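Local coordinates for conserved hypothetical protein (Bacteroides thetaiotaomicron, PDB 2FB6) that is of unknown function but folds as a small single-chain alpha/beta domain built round a five-stranded parallel sheet flanked by helices, at residues A[23-26]-A[27-31]; A[44-47]-A[48-52]; A[65-69]-A[70-74]; A[103-106]-A[107-111]. All coordinates share one frame; numbering follows the deposited sequence.

Interaction 1: residues A[23-26]-A[27-31]; sequences FNML and AMYAL
Phe23 and Met28 are joined, weakly, across a wide turn in the helix: Met28 N reaches back five residues to Phe23 O at 3.4 Å with a bent N-H...O angle of 137°. Asn24 O, the acceptor that Met28 would use in a regular alpha-helix, lies 5.2 Å from Met28 N, so this is a pi-type turn, its bond spanning five residues in place of the four of an alpha-helix. The regular pattern returns directly afterwards. Tyr29 N donates to Met25 O at 2.9 Å, and Ala30 N donates to Leu26 O at 3.0 Å, both nearly straight.

The side chains then fan out. Met25, modelled as selenomethionine, leaves the backbone with CG anti to its N (chi1 -164°) and bends twice further out, which swings its CE round to lie 3.8 Å from Tyr29 CB. The two side chains run side by side in the same direction. CE approaches the base of the phenol ring obliquely, while Tyr29 OH at the far end bonds to Trp39 NE1. Facing inward, Leu26 packs on Ile12 and Trp14 of the sheet. Ala27 keeps its CB 4.0 Å from Phe23 O, and both Ala27 and Phe23 touch Glu63 of helix 58-70.

Cohesion along this stretch of helix 19-36 thus comes mainly from main-chain bonds, with one apolar pair, Met25 and Tyr29, added on the outer side. In the wide turn the regular bond from Met28 N to Asn24 O is replaced by a long, bent one to Phe23 O, and in one of its two conformers Met28 brings its methyl CE 3.4 Å from Asn24 O instead.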
loop_
_atom_site.group_PDB
_atom_site.type_symbol
_atom_site.label_atom_id
_atom_site.label_comp_id
_atom_site.label_asym_id
_atom_site.label_seq_id
_atom_site.Cartn_x
_atom_site.Cartn_y
_atom_site.Cartn_z
ATOM N N PHE A 23 5.223 11.243 1.489
ATOM C CA PHE A 23 5.620 11.389 2.869
ATOM C C PHE A 23 4.538 12.132 3.649
ATOM O O PHE A 23 4.089 11.672 4.717
ATOM C CB PHE A 23 6.972 12.094 2.976
ATOM C CG PHE A 23 8.141 11.290 2.434
ATOM C CD1 PHE A 23 8.463 10.043 2.968
ATOM C CD2 PHE A 23 8.939 11.808 1.429
ATOM C CE1 PHE A 23 9.562 9.317 2.489
ATOM C CE2 PHE A 23 10.038 11.087 0.943
ATOM C CZ PHE A 23 10.331 9.843 1.474
ATOM N N ASN A 24 4.084 13.247 3.082
ATOM C CA ASN A 24 3.265 14.195 3.845
ATOM C C ASN A 24 1.770 13.941 3.852
ATOM O O ASN A 24 1.038 14.519 4.670
ATOM C CB ASN A 24 3.549 15.603 3.371
ATOM C CG ASN A 24 4.972 16.007 3.622
ATOM O OD1 ASN A 24 5.321 16.396 4.736
ATOM N ND2 ASN A 24 5.808 15.920 2.598
HETATM N N MSE A 25 1.316 13.089 2.954
HETATM C CA MSE A 25 -0.104 12.767 2.895
HETATM C C MSE A 25 -0.260 11.285 3.177
HETATM O O MSE A 25 -0.790 10.887 4.228
HETATM C CB MSE A 25 -0.709 13.180 1.542
HETATM C CG MSE A 25 -2.232 13.245 1.528
HETATM SE SE MSE A 25 -3.056 11.481 1.345
HETATM C CE MSE A 25 -4.218 11.564 2.923
ATOM N N LEU A 26 0.264 10.468 2.271
ATOM C CA LEU A 26 -0.038 9.058 2.281
ATOM C C LEU A 26 0.491 8.359 3.536
ATOM O O LEU A 26 -0.294 7.776 4.292
ATOM C CB LEU A 26 0.529 8.414 1.013
ATOM C CG LEU A 26 -0.011 7.043 0.645
ATOM C CD1 LEU A 26 0.135 6.844 -0.866
ATOM C CD2 LEU A 26 0.723 5.962 1.420
ATOM N N ALA A 27 1.803 8.425 3.769
ATOM C CA ALA A 27 2.391 7.711 4.904
ATOM C C ALA A 27 1.944 8.299 6.235
ATOM O O ALA A 27 1.637 7.561 7.179
ATOM C CB ALA A 27 3.912 7.677 4.812
HETATM N N MSE A 28 1.883 9.627 6.312
HETATM C CA MSE A 28 1.484 10.251 7.562
HETATM C C MSE A 28 0.052 9.885 7.955
HETATM O O MSE A 28 -0.223 9.540 9.124
HETATM C CB MSE A 28 1.637 11.756 7.492
HETATM C CG MSE A 28 1.435 12.383 8.826
HETATM SE SE MSE A 28 1.710 14.249 8.661
HETATM C CE MSE A 28 -0.048 14.771 7.921
ATOM N N TYR A 29 -0.869 9.909 6.996
ATOM C CA TYR A 29 -2.246 9.571 7.343
ATOM C C TYR A 29 -2.379 8.077 7.662
ATOM O O TYR A 29 -3.061 7.704 8.618
ATOM C CB TYR A 29 -3.198 9.982 6.230
ATOM C CG TYR A 29 -4.638 9.656 6.562
ATOM C CD1 TYR A 29 -5.286 10.254 7.654
ATOM C CD2 TYR A 29 -5.368 8.755 5.775
ATOM C CE1 TYR A 29 -6.624 9.956 7.957
ATOM C CE2 TYR A 29 -6.690 8.458 6.077
ATOM C CZ TYR A 29 -7.311 9.049 7.158
ATOM O OH TYR A 29 -8.625 8.708 7.429
ATOM N N ALA A 30 -1.710 7.231 6.889
ATOM C CA ALA A 30 -1.840 5.797 7.103
ATOM C C ALA A 30 -1.268 5.401 8.471
ATOM O O ALA A 30 -1.915 4.668 9.263
ATOM C CB ALA A 30 -1.165 5.027 5.980
ATOM N N LEU A 31 -0.078 5.914 8.778
ATOM C CA LEU A 31 0.575 5.572 10.051
ATOM C C LEU A 31 -0.221 6.054 11.250
ATOM O O LEU A 31 -0.435 5.306 12.222
ATOM C CB LEU A 31 2.003 6.125 10.110
ATOM C CG LEU A 31 3.034 5.274 9.396
ATOM C CD1 LEU A 31 4.280 6.093 9.114
ATOM C CD2 LEU A 31 3.349 4.047 10.275
#

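Interaction 2: residues A[44-47]-A[48-52]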
loop_
_atom_site.group_PDB
_atom_site.type_symbol
_atom_site.label_atom_id
_atom_site.label_comp_id
_atom_site.label_asym_id
_atom_site.label_seq_id
_atom_site.Cartn_x
_atom_site.Cartn_y
_atom_site.Cartn_z
ATOM N N ILE A 44 -2.493 -1.121 1.682
ATOM C CA ILE A 44 -1.925 -0.239 0.668
ATOM C C ILE A 44 -1.518 -1.084 -0.524
ATOM O O ILE A 44 -0.848 -2.096 -0.356
ATOM C CB ILE A 44 -0.706 0.556 1.212
ATOM C CG1 ILE A 44 -1.136 1.429 2.422
ATOM C CG2 ILE A 44 -0.089 1.409 0.066
ATOM C CD1 ILE A 44 -0.033 2.208 3.061
ATOM N N ILE A 45 -1.955 -0.668 -1.709
ATOM C CA ILE A 45 -1.634 -1.363 -2.958
ATOM C C ILE A 45 -0.605 -0.522 -3.717
ATOM O O ILE A 45 -0.878 0.617 -4.074
ATOM C CB ILE A 45 -2.881 -1.532 -3.853
ATOM C CG1 ILE A 45 -4.024 -2.234 -3.101
ATOM C CG2 ILE A 45 -2.492 -2.267 -5.140
ATOM C CD1 ILE A 45 -5.361 -2.059 -3.811
ATOM N N LEU A 46 0.569 -1.098 -3.943
ATOM C CA LEU A 46 1.613 -0.453 -4.735
ATOM C C LEU A 46 1.469 -0.862 -6.189
ATOM O O LEU A 46 1.657 -2.026 -6.532
ATOM C CB LEU A 46 2.991 -0.879 -4.239
ATOM C CG LEU A 46 3.474 -0.235 -2.951
ATOM C CD1 LEU A 46 4.754 -0.884 -2.487
ATOM C CD2 LEU A 46 3.702 1.239 -3.198
ATOM N N TRP A 47 1.143 0.088 -7.063
ATOM C CA TRP A 47 0.869 -0.272 -8.451
ATOM C C TRP A 47 1.065 0.967 -9.303
ATOM O O TRP A 47 0.346 1.945 -9.129
ATOM C CB TRP A 47 -0.585 -0.757 -8.551
ATOM C CG TRP A 47 -0.948 -1.462 -9.825
ATOM C CD1 TRP A 47 -0.278 -1.434 -11.015
ATOM C CD2 TRP A 47 -2.105 -2.266 -10.033
ATOM N NE1 TRP A 47 -0.949 -2.185 -11.953
ATOM C CE2 TRP A 47 -2.068 -2.718 -11.367
ATOM C CE3 TRP A 47 -3.164 -2.678 -9.208
ATOM C CZ2 TRP A 47 -3.066 -3.539 -11.910
ATOM C CZ3 TRP A 47 -4.150 -3.506 -9.750
ATOM C CH2 TRP A 47 -4.088 -3.926 -11.071
ATOM N N GLY A 48 2.014 0.909 -10.239
ATOM C CA GLY A 48 2.324 2.069 -11.094
ATOM C C GLY A 48 3.687 2.650 -10.785
ATOM O O GLY A 48 4.586 1.921 -10.383
ATOM N N ALA A 49 3.836 3.966 -10.961
ATOM C CA ALA A 49 5.132 4.647 -10.791
ATOM C C ALA A 49 5.706 4.429 -9.379
ATOM O O ALA A 49 6.920 4.337 -9.181
ATOM C CB ALA A 49 4.977 6.135 -11.111
ATOM N N SER A 50 4.809 4.296 -8.412
ATOM C CA SER A 50 5.196 4.031 -7.030
ATOM C C SER A 50 6.076 2.801 -6.813
ATOM O O SER A 50 6.888 2.777 -5.889
ATOM C CB SER A 50 3.944 3.880 -6.182
ATOM O OG SER A 50 3.163 2.810 -6.685
ATOM N N VAL A 51 5.899 1.776 -7.646
ATOM C CA VAL A 51 6.656 0.546 -7.474
ATOM C C VAL A 51 8.149 0.804 -7.700
ATOM O O VAL A 51 8.992 0.334 -6.930
ATOM C CB VAL A 51 6.131 -0.569 -8.405
ATOM C CG1 VAL A 51 7.072 -1.777 -8.386
ATOM C CG2 VAL A 51 4.746 -1.018 -7.961
ATOM N N LYS A 52 8.451 1.601 -8.722
ATOM C CA LYS A 52 9.835 2.006 -9.003
ATOM C C LYS A 52 10.377 2.876 -7.875
ATOM O O LYS A 52 11.527 2.718 -7.465
ATOM C CB LYS A 52 9.940 2.756 -10.333
ATOM C CG LYS A 52 9.878 1.864 -11.548
ATOM C CD LYS A 52 10.197 2.650 -12.813
ATOM C CE LYS A 52 9.842 1.854 -14.053
ATOM N NZ LYS A 52 9.988 2.670 -15.295
#
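Val51 overlaps the end of the strand with one methyl: its CG2 sits 3.5 Å from Leu46 O and 4.1 Å from Leu46 CB. CG1 stands anti to the backbone N (chi1 171°), which leaves CG2 as the branch turned to the strand. Beyond this contact Val51 packs on Cys80, Cys81 and Phe84 of helix 78-84.

Between strand 41-46 and helix 49-56 the chain turns on Trp47 and Gly48. Gly48 has a phi of 111°, and a CB there would run into Trp47 O. The indole of Trp47 lies with its CD1 edge 3.4 Å from Gly48 N, that nitrogen near the ring plane, and the side chain touches Cys77, Cys80 and Met100. Gly48 O then accepts Val51 N at 3.0 Å, fastening the first turn of the helix. Ser50 points back at the strand end, with OG 3.4 Å from Trp47 N; OG is hydrogen-bonded to Trp14 O on the neighbouring strand 9-14.

Chemically, the turn is held by apolar packing and by its own helix-starting bond, while the buried serine hydroxyl finds its partner on the next strand and so ties the helix start to the sheet.

Interaction 3: residues A[65-69]-A[70-74]; sequences LEMLQ and SGITI
Leu68 and Ile74 meet at about a right angle, Leu68 CD2 lying 3.9 Å from Ile74 CG1, where the chain doubles back from helix 58-70 into strand 73-77. Beside them Met67 and Ile72 cross obliquely. With CG anti to the carbonyl carbon (chi1 -75°), the Met67 stem is carried to Ile72 CD1, 3.8 Å from Met67 CG.

Met67 O takes a short bond from Ser70 OG at 2.7 Å and a longer one from Ile72 N at 3.3 Å, with a weak third from Ser70 N. Ser70 OG is placed for this by a chi1 of 78°, which tucks it between its own backbone N and carbonyl carbon. Putting an alanine here would probably cost the turn its shortest bond, leaving Met67 O to the longer bond from Ile72 N and the weak one from the alanine's own backbone N. Gly71 N donates to Leu68 O at 3.1 Å from well above the carbonyl plane. Water 1 donates both to Leu68 O and to Ile72 O, bridging helix and outgoing chain.

The Ile72 and Gly71 amide bonds and the positive phi of Gly71 (99°) make a Schellman motif, completed by its usual apolar contact, Met67 with Ile72; it ends the helix and delivers the chain to the parallel sheet.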
loop_
_atom_site.group_PDB
_atom_site.type_symbol
_atom_site.label_atom_id
_atom_site.label_comp_id
_atom_site.label_asym_id
_atom_site.label_seq_id
_atom_site.Cartn_x
_atom_site.Cartn_y
_atom_site.Cartn_z
ATOM N N LEU A 65 8.877 0.273 6.009
ATOM C CA LEU A 65 9.165 -0.573 7.161
ATOM C C LEU A 65 8.379 -0.145 8.399
ATOM O O LEU A 65 7.849 -0.997 9.126
ATOM C CB LEU A 65 10.671 -0.625 7.432
ATOM C CG LEU A 65 11.500 -1.183 6.264
ATOM C CD1 LEU A 65 12.993 -1.085 6.587
ATOM C CD2 LEU A 65 11.112 -2.616 5.869
ATOM N N GLU A 66 8.271 1.165 8.623
ATOM C CA GLU A 66 7.490 1.664 9.759
ATOM C C GLU A 66 6.023 1.317 9.580
ATOM O O GLU A 66 5.352 0.922 10.542
ATOM C CB GLU A 66 7.653 3.176 9.971
ATOM C CG GLU A 66 7.052 3.667 11.309
ATOM C CD GLU A 66 7.092 5.178 11.486
ATOM O OE1 GLU A 66 7.773 5.854 10.692
ATOM O OE2 GLU A 66 6.425 5.701 12.417
HETATM N N MSE A 67 5.518 1.459 8.356
HETATM C CA MSE A 67 4.115 1.129 8.122
HETATM C C MSE A 67 3.866 -0.353 8.375
HETATM O O MSE A 67 2.903 -0.715 9.054
HETATM C CB MSE A 67 3.676 1.562 6.719
HETATM C CG MSE A 67 3.496 3.068 6.637
HETATM SE SE MSE A 67 2.683 3.658 4.992
HETATM C CE MSE A 67 4.059 3.355 4.128
ATOM N N LEU A 68 4.747 -1.207 7.864
ATOM C CA LEU A 68 4.571 -2.646 8.101
ATOM C C LEU A 68 4.623 -2.998 9.585
ATOM O O LEU A 68 3.843 -3.836 10.043
ATOM C CB LEU A 68 5.582 -3.484 7.309
ATOM C CG LEU A 68 5.356 -3.505 5.789
ATOM C CD1 LEU A 68 6.576 -4.054 5.040
ATOM C CD2 LEU A 68 4.117 -4.329 5.407
ATOM N N GLN A 69 5.509 -2.341 10.329
ATOM C CA GLN A 69 5.642 -2.599 11.771
ATOM C C GLN A 69 4.366 -2.215 12.512
ATOM O O GLN A 69 4.026 -2.821 13.529
ATOM C CB GLN A 69 6.824 -1.829 12.363
ATOM C CG GLN A 69 8.195 -2.298 11.931
ATOM C CD GLN A 69 9.290 -1.480 12.594
ATOM O OE1 GLN A 69 9.517 -1.597 13.800
ATOM N NE2 GLN A 69 9.959 -0.633 11.819
ATOM N N SER A 70 3.657 -1.201 12.012
ATOM C CA SER A 70 2.425 -0.759 12.678
ATOM C C SER A 70 1.231 -1.679 12.389
ATOM O O SER A 70 0.179 -1.521 12.995
ATOM C CB SER A 70 2.061 0.663 12.245
ATOM O OG SER A 70 1.464 0.644 10.957
ATOM N N GLY A 71 1.379 -2.607 11.447
ATOM C CA GLY A 71 0.290 -3.509 11.094
ATOM C C GLY A 71 -0.497 -3.136 9.856
ATOM O O GLY A 71 -1.483 -3.805 9.533
ATOM N N ILE A 72 -0.086 -2.065 9.172
ATOM C CA ILE A 72 -0.615 -1.773 7.837
ATOM C C ILE A 72 -0.141 -2.888 6.904
ATOM O O ILE A 72 1.014 -3.304 6.983
ATOM C CB ILE A 72 -0.056 -0.421 7.355
ATOM C CG1 ILE A 72 -0.642 0.721 8.186
ATOM C CG2 ILE A 72 -0.331 -0.172 5.855
ATOM C CD1 ILE A 72 0.161 2.015 8.110
ATOM N N THR A 73 -1.033 -3.406 6.061
ATOM C CA THR A 73 -0.625 -4.418 5.084
ATOM C C THR A 73 -0.259 -3.702 3.785
ATOM O O THR A 73 -0.866 -2.695 3.436
ATOM C CB THR A 73 -1.722 -5.498 4.848
ATOM O OG1 THR A 73 -2.938 -4.872 4.430
ATOM C CG2 THR A 73 -2.011 -6.255 6.134
ATOM N N ILE A 74 0.737 -4.217 3.072
ATOM C CA ILE A 74 1.181 -3.613 1.807
ATOM C C ILE A 74 1.408 -4.718 0.791
ATOM O O ILE A 74 2.087 -5.687 1.093
ATOM C CB ILE A 74 2.479 -2.774 1.952
ATOM C CG1 ILE A 74 2.337 -1.775 3.108
ATOM C CG2 ILE A 74 2.760 -2.040 0.618
ATOM C CD1 ILE A 74 3.567 -0.922 3.347
HETATM O O HOH W 1 1.920 -5.275 8.528
#

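Interaction 4: residues A[103-106]-A[107-111]; sequences PLTE and YLKNG
Pro103 O lies under one face of the Tyr107 ring, 3.1 Å from Tyr107 CG and offset toward the rim, in the last turns of helix 101-109, which ends in a Schellman motif at Gly111. Tyr107 CG, anti to the carbonyl carbon (chi1 -57°), lays the ring back over Pro103 O. The same oxygen accepts Tyr107 N at 2.9 Å in a bond that runs almost along the C=O axis, so one carbonyl both holds the amide and underlies the ring. Farther out along the phenol, Pro103 CB packs 4.0 Å from Tyr107 CZ.

In two more pairs the partners stand one helical turn apart. Leu104 CG rests 3.9 Å from Leu108 CD1, the side chains inclined to one another. Thr105 CG2 runs alongside the lysine chain and meets Lys109 CE at 3.7 Å. Backbone bonds from Leu108 N to Leu104 O, Lys109 N to Thr105 O and Asn110 N to Glu106 O keep these pairs in step. On the exposed side, waters 2 and 3 both link Glu106 OE1 to the Asn110 amide, although the glutamate has a second conformer and the bridges may hold only part of the time.

In the second shell, Tyr107 OH bonds to Glu75 OE2 while the ring lies on Asn43 and Ile45 of strand 41-46, fixing this helix to the sheet. An alanine in its place would probably leave the Glu75 carboxylate without its phenol partner and uncover Pro103 O. Thr105 OG1 is turned back to the Gly101 carbonyl. At the helix end, Gly111 takes a phi of 74° and its N closes on Leu108 O at 3.0 Å.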
loop_
_atom_site.group_PDB
_atom_site.type_symbol
_atom_site.label_atom_id
_atom_site.label_comp_id
_atom_site.label_asym_id
_atom_site.label_seq_id
_atom_site.Cartn_x
_atom_site.Cartn_y
_atom_site.Cartn_z
ATOM N N PRO A 103 -7.669 -9.175 -6.889
ATOM C CA PRO A 103 -7.849 -8.423 -5.648
ATOM C C PRO A 103 -8.441 -7.021 -5.830
ATOM O O PRO A 103 -9.392 -6.661 -5.119
ATOM C CB PRO A 103 -6.434 -8.384 -5.055
ATOM C CG PRO A 103 -5.807 -9.651 -5.552
ATOM C CD PRO A 103 -6.329 -9.804 -6.955
ATOM N N LEU A 104 -7.901 -6.220 -6.748
ATOM C CA LEU A 104 -8.444 -4.870 -6.916
ATOM C C LEU A 104 -9.906 -4.914 -7.329
ATOM O O LEU A 104 -10.725 -4.141 -6.825
ATOM C CB LEU A 104 -7.626 -4.047 -7.905
ATOM C CG LEU A 104 -8.150 -2.620 -8.132
ATOM C CD1 LEU A 104 -8.286 -1.782 -6.834
ATOM C CD2 LEU A 104 -7.256 -1.897 -9.115
ATOM N N THR A 105 -10.225 -5.807 -8.257
ATOM C CA THR A 105 -11.606 -5.975 -8.687
ATOM C C THR A 105 -12.482 -6.294 -7.483
ATOM O O THR A 105 -13.532 -5.662 -7.296
ATOM C CB THR A 105 -11.726 -7.059 -9.784
ATOM O OG1 THR A 105 -10.850 -6.735 -10.874
ATOM C CG2 THR A 105 -13.173 -7.147 -10.301
ATOM N N GLU A 106 -12.047 -7.234 -6.648
ATOM C CA GLU A 106 -12.835 -7.596 -5.476
ATOM C C GLU A 106 -13.011 -6.423 -4.521
ATOM O O GLU A 106 -14.110 -6.189 -4.001
ATOM C CB GLU A 106 -12.217 -8.798 -4.768
ATOM C CG GLU A 106 -12.346 -10.085 -5.581
ATOM C CD GLU A 106 -13.772 -10.603 -5.624
ATOM O OE1 GLU A 106 -14.348 -10.850 -4.536
ATOM O OE2 GLU A 106 -14.324 -10.754 -6.735
ATOM N N TYR A 107 -11.934 -5.668 -4.291
ATOM C CA TYR A 107 -12.027 -4.518 -3.383
ATOM C C TYR A 107 -13.070 -3.534 -3.891
ATOM O O TYR A 107 -13.884 -3.020 -3.124
ATOM C CB TYR A 107 -10.682 -3.793 -3.238
ATOM C CG TYR A 107 -9.519 -4.646 -2.752
ATOM C CD1 TYR A 107 -9.709 -5.732 -1.876
ATOM C CD2 TYR A 107 -8.218 -4.325 -3.122
ATOM C CE1 TYR A 107 -8.625 -6.508 -1.435
ATOM C CE2 TYR A 107 -7.137 -5.085 -2.674
ATOM C CZ TYR A 107 -7.347 -6.166 -1.823
ATOM O OH TYR A 107 -6.282 -6.912 -1.366
ATOM N N LEU A 108 -13.050 -3.275 -5.187
ATOM C CA LEU A 108 -14.009 -2.340 -5.772
ATOM C C LEU A 108 -15.434 -2.892 -5.698
ATOM O O LEU A 108 -16.365 -2.174 -5.316
ATOM C CB LEU A 108 -13.624 -2.046 -7.225
ATOM C CG LEU A 108 -12.419 -1.117 -7.379
ATOM C CD1 LEU A 108 -11.744 -1.288 -8.746
ATOM C CD2 LEU A 108 -12.814 0.354 -7.138
ATOM N N LYS A 109 -15.594 -4.167 -6.046
ATOM C CA LYS A 109 -16.926 -4.823 -6.045
ATOM C C LYS A 109 -17.536 -4.860 -4.657
ATOM O O LYS A 109 -18.764 -4.790 -4.512
ATOM C CB LYS A 109 -16.831 -6.247 -6.583
ATOM C CG LYS A 109 -16.299 -6.323 -8.008
ATOM C CD LYS A 109 -17.386 -6.566 -8.991
ATOM C CE LYS A 109 -16.839 -6.723 -10.393
ATOM N NZ LYS A 109 -17.943 -6.771 -11.383
ATOM N N ASN A 110 -16.678 -4.980 -3.644
ATOM C CA ASN A 110 -17.127 -5.037 -2.246
ATOM C C ASN A 110 -17.489 -3.672 -1.672
ATOM O O ASN A 110 -17.929 -3.585 -0.521
ATOM C CB ASN A 110 -16.062 -5.703 -1.371
ATOM C CG ASN A 110 -15.849 -7.156 -1.720
ATOM O OD1 ASN A 110 -16.709 -7.794 -2.339
ATOM N ND2 ASN A 110 -14.706 -7.695 -1.325
ATOM N N GLY A 111 -17.302 -2.622 -2.464
ATOM C CA GLY A 111 -17.626 -1.267 -2.030
ATOM C C GLY A 111 -16.624 -0.717 -1.033
ATOM O O GLY A 111 -16.964 0.103 -0.171
HETATM O O HOH W 2 -13.870 -10.452 -1.752
HETATM O O HOH W 3 -16.509 -9.477 -4.464
#

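How the interactions relate
The four contacts come in series along the chain, each opening after the last has closed. Interactions 1, 2 and 3 meet at Ile44, whose CD1 packs against Leu26 and Ala30 of helix 19-36 and against Met67 and Ile72. Interactions 2 and 3 also share the sheet, where strands 41-46 and 73-77 are neighbours and Ile44 N probably bonds to Thr73 O. Interaction 4 lies on the other face: Trp47 CZ3 touches Leu104 CD2 and Ile45 CD1 touches Tyr107 CE2, while interaction 1 is about 23 Å away between centres. Strand 41-46 is therefore sandwiched between helix layers, with Ile44 and Ile45 serving opposite sides, as in a three-layer alpha/beta fold.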